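Local structure of uncharacterized protein (Methanothermobacter thermautotrophicus, 1IHN) at residues R8-V12 with I109-C113; I65-V71 with A83-T88. The protein is of unknown function, a small archaeal member of the DUF498 family with a fold that mixes helices and strands. All blocks are in the same frame, centred on the assembly; numbering follows the deposited sequence.

Contact 1. Residues R8-V12 with I109-C113; sequences RFGSV and IHVTC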
loop_
_atom_site.group_PDB
_atom_site.type_symbol
_atom_site.label_atom_id
_atom_site.label_comp_id
_atom_site.label_asym_id
_atom_site.label_seq_id
_atom_site.Cartn_x
_atom_site.Cartn_y
_atom_site.Cartn_z
ATOM N N ARG A 8 11.259 -0.905 -7.126
ATOM C CA ARG A 8 11.615 -0.615 -8.511
ATOM C C ARG A 8 10.319 -0.718 -9.299
ATOM O O ARG A 8 9.346 -1.292 -8.808
ATOM C CB ARG A 8 12.631 -1.631 -9.029
ATOM C CG ARG A 8 12.170 -3.073 -8.930
ATOM C CD ARG A 8 13.288 -4.028 -9.304
ATOM N NE ARG A 8 14.475 -3.826 -8.476
ATOM C CZ ARG A 8 15.563 -4.588 -8.533
ATOM N NH1 ARG A 8 15.620 -5.606 -9.381
ATOM N NH2 ARG A 8 16.597 -4.334 -7.743
ATOM N N PHE A 9 10.288 -0.167 -10.509
ATOM C CA PHE A 9 9.062 -0.236 -11.291
ATOM C C PHE A 9 8.606 -1.679 -11.409
ATOM O O PHE A 9 9.411 -2.570 -11.664
ATOM C CB PHE A 9 9.250 0.332 -12.698
ATOM C CG PHE A 9 7.968 0.420 -13.479
ATOM C CD1 PHE A 9 7.108 1.504 -13.311
ATOM C CD2 PHE A 9 7.593 -0.602 -14.345
ATOM C CE1 PHE A 9 5.892 1.569 -13.996
ATOM C CE2 PHE A 9 6.383 -0.549 -15.033
ATOM C CZ PHE A 9 5.529 0.538 -14.859
ATOM N N GLY A 10 7.311 -1.897 -11.208
ATOM C CA GLY A 10 6.751 -3.232 -11.322
ATOM C C GLY A 10 7.130 -4.236 -10.253
ATOM O O GLY A 10 6.722 -5.396 -10.343
ATOM N N SER A 11 7.882 -3.822 -9.238
ATOM C CA SER A 11 8.265 -4.774 -8.200
ATOM C C SER A 11 8.753 -4.213 -6.860
ATOM O O SER A 11 9.491 -3.226 -6.804
ATOM C CB SER A 11 9.331 -5.721 -8.752
ATOM O OG SER A 11 9.681 -6.706 -7.797
ATOM N N VAL A 12 8.321 -4.864 -5.784
ATOM C CA VAL A 12 8.725 -4.507 -4.429
ATOM C C VAL A 12 9.016 -5.811 -3.702
ATOM O O VAL A 12 8.463 -6.858 -4.053
ATOM C CB VAL A 12 7.624 -3.732 -3.653
ATOM C CG1 VAL A 12 7.468 -2.338 -4.224
ATOM C CG2 VAL A 12 6.302 -4.487 -3.713
ATOM N N ILE A 109 0.293 -0.962 -1.639
ATOM C CA ILE A 109 1.331 -0.557 -2.567
ATOM C C ILE A 109 0.980 -0.786 -4.027
ATOM O O ILE A 109 0.524 -1.864 -4.407
ATOM C CB ILE A 109 2.640 -1.326 -2.279
ATOM C CG1 ILE A 109 3.060 -1.128 -0.817
ATOM C CG2 ILE A 109 3.723 -0.895 -3.264
ATOM C CD1 ILE A 109 3.500 0.281 -0.467
ATOM N N HIS A 110 1.210 0.241 -4.839
ATOM C CA HIS A 110 0.976 0.176 -6.279
ATOM C C HIS A 110 2.381 0.086 -6.878
ATOM O O HIS A 110 3.199 0.990 -6.685
ATOM C CB HIS A 110 0.261 1.447 -6.748
ATOM C CG HIS A 110 -0.045 1.474 -8.214
ATOM N ND1 HIS A 110 -0.696 0.446 -8.860
ATOM C CD2 HIS A 110 0.167 2.432 -9.148
ATOM C CE1 HIS A 110 -0.875 0.770 -10.129
ATOM N NE2 HIS A 110 -0.361 1.968 -10.330
ATOM N N VAL A 111 2.667 -1.000 -7.591
ATOM C CA VAL A 111 4.000 -1.193 -8.165
ATOM C C VAL A 111 4.311 -0.536 -9.509
ATOM O O VAL A 111 5.469 -0.494 -9.915
ATOM C CB VAL A 111 4.339 -2.697 -8.282
ATOM C CG1 VAL A 111 4.502 -3.292 -6.894
ATOM C CG2 VAL A 111 3.244 -3.426 -9.057
ATOM N N THR A 112 3.295 -0.029 -10.200
ATOM C CA THR A 112 3.511 0.622 -11.491
ATOM C C THR A 112 3.088 2.085 -11.418
ATOM O O THR A 112 2.887 2.625 -10.332
ATOM C CB THR A 112 2.708 -0.067 -12.618
ATOM O OG1 THR A 112 1.311 -0.035 -12.300
ATOM C CG2 THR A 112 3.151 -1.510 -12.788
ATOM N N CYS A 113 2.952 2.724 -12.576
ATOM C CA CYS A 113 2.546 4.123 -12.626
ATOM C C CYS A 113 1.027 4.263 -12.513
ATOM O O CYS A 113 0.573 4.886 -11.530
ATOM C CB CYS A 113 3.041 4.779 -13.923
ATOM S SG CYS A 113 2.549 3.946 -15.462
ATOM O OXT CYS A 113 0.307 3.745 -13.393
#
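G10 meets V111 where the tip of a β-hairpin docks against the C-terminal tail of the chain. The hairpin joins strands 4-8 and 11-14 through a type II turn from R8 to S11, closed by R8 and S11 bonding backbone to backbone in both directions. G10 sits at the third position of the turn with positive phi (70°), a conformation that suits a residue without a side chain. Its N gives the single hydrogen bond across the contact, 2.7 Å to O of V111. The donor stands 37° out of the carbonyl plane, so the tail carbonyl is gripped from above.

Below this bond the packing is close and apolar. V111 sets CG1 anti to its carbonyl carbon (chi1 -68°), which points that methyl at CG2 of V12, 3.8 Å away, while CB of V111 lies against the backbone of G10 and S11. V12 in turn lays CG1 4.1 Å from CG2 of I109, and T88 of helix 88-100 touches both residues. Cutting V111 back to an alanine removes both methyls and would probably open a gap beside CG2 of V12 and at G10, against which CG2 of V111 lies. The carboxylate of D22 hydrogen-bonds V111 N and H110 ND1.

The outer side is more open to solvent. F9 and C113 are exposed, and F9 also touches a crystal neighbour, which may influence its pose. Its ring is met obliquely by the tail: CZ lies 3.7 Å from CB of T112, and CE1 reaches to 3.5 Å from N of C113.

Contact 2. Residues I65-V71 with A83-T88; sequences IIIGSGV and ATVLPT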
loop_
_atom_site.group_PDB
_atom_site.type_symbol
_atom_site.label_atom_id
_atom_site.label_comp_id
_atom_site.label_asym_id
_atom_site.label_seq_id
_atom_site.Cartn_x
_atom_site.Cartn_y
_atom_site.Cartn_z
ATOM N N ILE A 65 -1.713 4.252 8.052
ATOM C CA ILE A 65 -1.919 3.577 6.785
ATOM C C ILE A 65 -1.109 4.307 5.734
ATOM O O ILE A 65 -1.284 5.506 5.522
ATOM C CB ILE A 65 -3.400 3.582 6.358
ATOM C CG1 ILE A 65 -4.218 2.681 7.292
ATOM C CG2 ILE A 65 -3.513 3.107 4.919
ATOM C CD1 ILE A 65 -5.695 2.583 6.933
ATOM N N ILE A 66 -0.211 3.580 5.083
ATOM C CA ILE A 66 0.618 4.158 4.049
ATOM C C ILE A 66 0.166 3.637 2.700
ATOM O O ILE A 66 -0.035 2.437 2.518
ATOM C CB ILE A 66 2.101 3.789 4.251
ATOM C CG1 ILE A 66 2.575 4.283 5.623
ATOM C CG2 ILE A 66 2.940 4.390 3.130
ATOM C CD1 ILE A 66 4.019 3.966 5.935
ATOM N N ILE A 67 0.001 4.548 1.753
ATOM C CA ILE A 67 -0.412 4.178 0.414
ATOM C C ILE A 67 0.690 4.530 -0.571
ATOM O O ILE A 67 1.084 5.693 -0.688
ATOM C CB ILE A 67 -1.704 4.912 0.008
ATOM C CG1 ILE A 67 -2.845 4.488 0.934
ATOM C CG2 ILE A 67 -2.045 4.618 -1.454
ATOM C CD1 ILE A 67 -4.152 5.189 0.659
ATOM N N GLY A 68 1.208 3.512 -1.249
ATOM C CA GLY A 68 2.232 3.733 -2.248
ATOM C C GLY A 68 1.514 4.012 -3.555
ATOM O O GLY A 68 0.972 3.094 -4.182
ATOM N N SER A 69 1.497 5.282 -3.961
ATOM C CA SER A 69 0.819 5.694 -5.186
ATOM C C SER A 69 1.520 5.226 -6.476
ATOM O O SER A 69 1.139 5.631 -7.585
ATOM C CB SER A 69 0.651 7.217 -5.207
ATOM O OG SER A 69 1.918 7.850 -5.122
ATOM N N GLY A 70 2.526 4.381 -6.321
ATOM C CA GLY A 70 3.218 3.761 -7.477
ATOM C C GLY A 70 4.558 4.424 -7.795
ATOM O O GLY A 70 4.951 5.413 -7.164
ATOM N N VAL A 71 5.211 3.819 -8.776
ATOM C CA VAL A 71 6.492 4.297 -9.311
ATOM C C VAL A 71 6.183 5.408 -10.333
ATOM O O VAL A 71 5.739 5.131 -11.452
ATOM C CB VAL A 71 7.237 3.128 -9.973
ATOM C CG1 VAL A 71 8.588 3.535 -10.564
ATOM C CG2 VAL A 71 7.542 1.978 -9.006
ATOM N N ALA A 83 -4.673 8.430 6.012
ATOM C CA ALA A 83 -3.682 7.651 5.276
ATOM C C ALA A 83 -2.619 8.512 4.604
ATOM O O ALA A 83 -2.916 9.559 4.026
ATOM C CB ALA A 83 -4.377 6.777 4.239
ATOM N N THR A 84 -1.377 8.052 4.680
ATOM C CA THR A 84 -0.242 8.752 4.091
ATOM C C THR A 84 0.026 8.281 2.666
ATOM O O THR A 84 0.447 7.146 2.455
ATOM C CB THR A 84 1.026 8.507 4.923
ATOM O OG1 THR A 84 0.804 8.950 6.263
ATOM C CG2 THR A 84 2.213 9.239 4.327
ATOM N N VAL A 85 -0.213 9.152 1.689
ATOM C CA VAL A 85 0.026 8.801 0.298
ATOM C C VAL A 85 1.389 9.319 -0.143
ATOM O O VAL A 85 1.704 10.499 0.026
ATOM C CB VAL A 85 -1.057 9.386 -0.629
ATOM C CG1 VAL A 85 -0.813 8.931 -2.061
ATOM C CG2 VAL A 85 -2.429 8.939 -0.163
ATOM N N LEU A 86 2.196 8.430 -0.713
ATOM C CA LEU A 86 3.537 8.780 -1.164
ATOM C C LEU A 86 3.941 7.918 -2.350
ATOM O O LEU A 86 3.399 6.828 -2.546
ATOM C CB LEU A 86 4.550 8.548 -0.036
ATOM C CG LEU A 86 4.440 9.404 1.227
ATOM C CD1 LEU A 86 5.300 8.815 2.328
ATOM C CD2 LEU A 86 4.872 10.832 0.911
ATOM N N PRO A 87 4.882 8.407 -3.175
ATOM C CA PRO A 87 5.308 7.596 -4.314
ATOM C C PRO A 87 5.775 6.297 -3.667
ATOM O O PRO A 87 6.355 6.326 -2.582
ATOM C CB PRO A 87 6.456 8.410 -4.902
ATOM C CG PRO A 87 6.036 9.820 -4.618
ATOM C CD PRO A 87 5.539 9.727 -3.189
ATOM N N THR A 88 5.522 5.171 -4.318
ATOM C CA THR A 88 5.866 3.870 -3.760
ATOM C C THR A 88 7.254 3.709 -3.146
ATOM O O THR A 88 7.374 3.276 -1.999
ATOM C CB THR A 88 5.633 2.757 -4.800
ATOM O OG1 THR A 88 4.260 2.786 -5.206
ATOM C CG2 THR A 88 5.924 1.391 -4.211
#
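I67 holds CG1 anti to its carbonyl carbon (chi1 -63°) and continues fully extended (chi2 178°), a course that carries CD1 diagonally over to CB of A83, 3.9 Å away. I65 has a similar first torsion but uses its other branch: CG2 touches the same A83 methyl at 3.8 Å. One small side chain just before the edge strand is thus met by two isoleucines.

The backbones illustrate parallel β pairing. I66 pairs with T84, I67 with V85 and G68 with L86, and the short strand axes cross at only -22°. Each link of the bonding ladder alternates between the strands. T84 N donates to I65 O at 2.7 Å, almost in line with the carbonyl bond, and I67 N answers with a nearly straight bond of 2.7 Å to T84 O. L86 N then bonds to I67 O at 3.0 Å, and S69 N to L86 O at 2.8 Å. CA hydrogens of A83, I66, V85 and G68 lean on the same carbonyls.

Past G68 the regular pairing stops and the loop meets the start of helix 88-100. T88 N, just after the N-cap residue P87, donates to G70 O at 2.9 Å, approaching from well above the carbonyl plane. The T88 hydroxyl has its main partner in O of H110; its nearness to G70 is less certain. S69 CB meanwhile rests on V85 CG1, 3.9 Å away.

Strand 84-86 forms one margin of the five-stranded mixed sheet, with strand 105-109 flanking 64-68 on its other side. Helix 88-100 covers the face bearing I66 and T84, through A91, R94 and Y95, whereas L54 of helix 52-58 packs on I67.

How the contacts relate
From the N terminus, strand 4-8 turns back into 11-14, and the turn between them meets the last residues of the chain: contact 1 closes a loop of nearly the whole protein. Contact 2 is nested within that loop, pairing 65-71 with 83-88 across a short connection that contains no helix. The chain then runs through helix 88-100 and strand 105-109 to reach the hairpin. Although separate along the sequence, the two contacts touch. H110 N lies 2.9 Å from G68 O, a probable hydrogen bond, and V71 CG2 packs 3.4 Å from V111 O. Small antiparallel sheet, five-stranded mixed sheet and C-terminal tail thereby meet near the start of helix 88-100, where a disulfide joins C7 to C89.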